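Local coordinates for protein 2-c-methyl-d-erythritol 2,4-cyclodiphosphate synthase (Plasmodium falciparum, PDB 4C81) that probably catalyses the ring-closing step of the non-mevalonate isoprenoid pathway that yields 2-C-methyl-D-erythritol 2,4-cyclodiphosphate with release of CMP, at residues G75-L80 and R106-K111. The protein carries 1 engineered substitution. Sequence-based numbering, arbitrary orientation.
Sequences GALGSL and RLLIYK
A Schellman motif closes helix 64-77, and Leu77 at the end of that helix, with Ser79 just beyond, packs against Leu108 and Ile109 in the last turn of helix 97-111. The ends of the Leu77 and Leu108 side chains meet head-on: Leu77 CD1 lies 3.7 Å from Leu108 CG, and the same methyl also meets Leu108 CD2. Leu77 CD1 also makes a looser contact with Ile109 CG1, at 4.2 Å, so one methyl group touches two successive residues of the partner helix. With CG anti to the backbone N (chi1 174°), the branch point of Leu108 and its CD2 face Leu77. Gly78, with positive phi, ends the helix, Gly78 N hydrogen-bonded to Gly75 O at 3.2 Å. Beyond it the CB of Ser79 points toward helix 97-111; an approach of Ser79 OG to Leu108 CD2, at 3.5 Å, belongs to one of two modelled Ser79 conformers and is therefore doubtful. The contact thus rests on apolar side-chain packing among Leu77, Leu108 and Ile109. Leu74 adds to the Leu108 side, while Leu179 of strand 170-181 and Tyr114 of strand 114-124 lie against both Leu77 and Ile109. The side chain of Ser79 is about 12 Å from a bound CDP, with the nucleotide-contacting Asp81 two residues further on. Apolar packing of two helix ends over a mixed beta-sheet in this way is characteristic of the alpha/beta subunit of the trimeric IspF (YgbB) fold.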
# COMPACT_ATOMS: atom_id res chain seq x y z
N GLY A 75 -3.76 -11.38 -6.58
CA GLY A 75 -2.41 -10.83 -6.65
C GLY A 75 -1.40 -11.67 -5.90
O GLY A 75 -0.30 -11.94 -6.40
N ALA A 76 -1.76 -12.10 -4.70
CA ALA A 76 -0.90 -12.94 -3.87
C ALA A 76 -0.51 -14.24 -4.57
O ALA A 76 0.62 -14.70 -4.45
CB ALA A 76 -1.57 -13.23 -2.54
N LEU A 77 -1.47 -14.83 -5.29
CA LEU A 77 -1.27 -16.13 -5.94
C LEU A 77 -0.73 -16.02 -7.37
O LEU A 77 -0.43 -17.04 -8.00
CB LEU A 77 -2.59 -16.91 -5.94
CG LEU A 77 -3.07 -17.33 -4.55
CD1 LEU A 77 -4.54 -17.73 -4.58
CD2 LEU A 77 -2.21 -18.46 -4.00
N GLY A 78 -0.60 -14.80 -7.88
CA GLY A 78 -0.12 -14.60 -9.25
C GLY A 78 -1.16 -14.88 -10.32
O GLY A 78 -0.82 -15.06 -11.48
N SER A 79 -2.43 -14.93 -9.92
CA SER A 79 -3.52 -15.17 -10.86
C SER A 79 -3.83 -13.88 -11.60
O SER A 79 -3.45 -12.79 -11.16
CB SER A 79 -4.77 -15.67 -10.14
OG SER A 79 -4.54 -16.92 -9.51
N LEU A 80 -4.52 -14.00 -12.73
CA LEU A 80 -5.01 -12.83 -13.44
C LEU A 80 -6.10 -12.18 -12.58
O LEU A 80 -6.83 -12.88 -11.87
CB LEU A 80 -5.57 -13.21 -14.81
CG LEU A 80 -4.63 -13.96 -15.76
CD1 LEU A 80 -5.33 -14.25 -17.08
CD2 LEU A 80 -3.35 -13.18 -16.00
N ARG A 106 -12.00 -17.59 -2.67
CA ARG A 106 -11.94 -18.53 -1.56
C ARG A 106 -11.55 -19.92 -2.06
O ARG A 106 -10.66 -20.55 -1.50
CB ARG A 106 -13.29 -18.61 -0.84
CG ARG A 106 -13.31 -19.55 0.36
CD ARG A 106 -14.66 -19.56 1.06
NE ARG A 106 -15.73 -20.00 0.17
CZ ARG A 106 -16.00 -21.27 -0.14
NH1 ARG A 106 -15.27 -22.26 0.35
NH2 ARG A 106 -17.01 -21.54 -0.97
N LEU A 107 -12.21 -20.37 -3.12
CA LEU A 107 -11.95 -21.70 -3.67
C LEU A 107 -10.59 -21.80 -4.36
O LEU A 107 -9.98 -22.87 -4.38
CB LEU A 107 -13.07 -22.12 -4.63
CG LEU A 107 -14.43 -22.33 -3.95
CD1 LEU A 107 -15.56 -22.40 -4.97
CD2 LEU A 107 -14.40 -23.58 -3.08
N LEU A 108 -10.11 -20.68 -4.91
CA LEU A 108 -8.77 -20.62 -5.51
C LEU A 108 -7.69 -20.82 -4.45
O LEU A 108 -6.73 -21.55 -4.68
CB LEU A 108 -8.57 -19.27 -6.22
CG LEU A 108 -7.18 -18.97 -6.78
CD1 LEU A 108 -6.85 -19.88 -7.95
CD2 LEU A 108 -7.09 -17.51 -7.19
N ILE A 109 -7.84 -20.15 -3.31
CA ILE A 109 -6.92 -20.30 -2.18
C ILE A 109 -6.87 -21.76 -1.74
O ILE A 109 -5.79 -22.31 -1.51
CB ILE A 109 -7.35 -19.42 -0.98
CG1 ILE A 109 -7.11 -17.94 -1.28
CG2 ILE A 109 -6.58 -19.80 0.27
CD1 ILE A 109 -7.74 -17.00 -0.25
N TYR A 110 -8.04 -22.38 -1.66
CA TYR A 110 -8.16 -23.77 -1.23
C TYR A 110 -7.49 -24.73 -2.22
O TYR A 110 -6.72 -25.60 -1.82
CB TYR A 110 -9.62 -24.16 -1.04
CG TYR A 110 -9.79 -25.53 -0.44
CD1 TYR A 110 -9.83 -25.71 0.95
CD2 TYR A 110 -9.89 -26.66 -1.25
CE1 TYR A 110 -9.98 -26.97 1.51
CE2 TYR A 110 -10.03 -27.93 -0.69
CZ TYR A 110 -10.08 -28.08 0.68
OH TYR A 110 -10.22 -29.33 1.23
N LYS A 111 -7.78 -24.57 -3.51
CA LYS A 111 -7.23 -25.48 -4.52
C LYS A 111 -5.72 -25.31 -4.72
O LYS A 111 -5.06 -26.21 -5.24
CB LYS A 111 -8.00 -25.38 -5.85
CG LYS A 111 -7.60 -24.23 -6.77
CD LYS A 111 -8.63 -24.07 -7.88
CE LYS A 111 -8.12 -23.15 -8.99
NZ LYS A 111 -9.23 -22.65 -9.85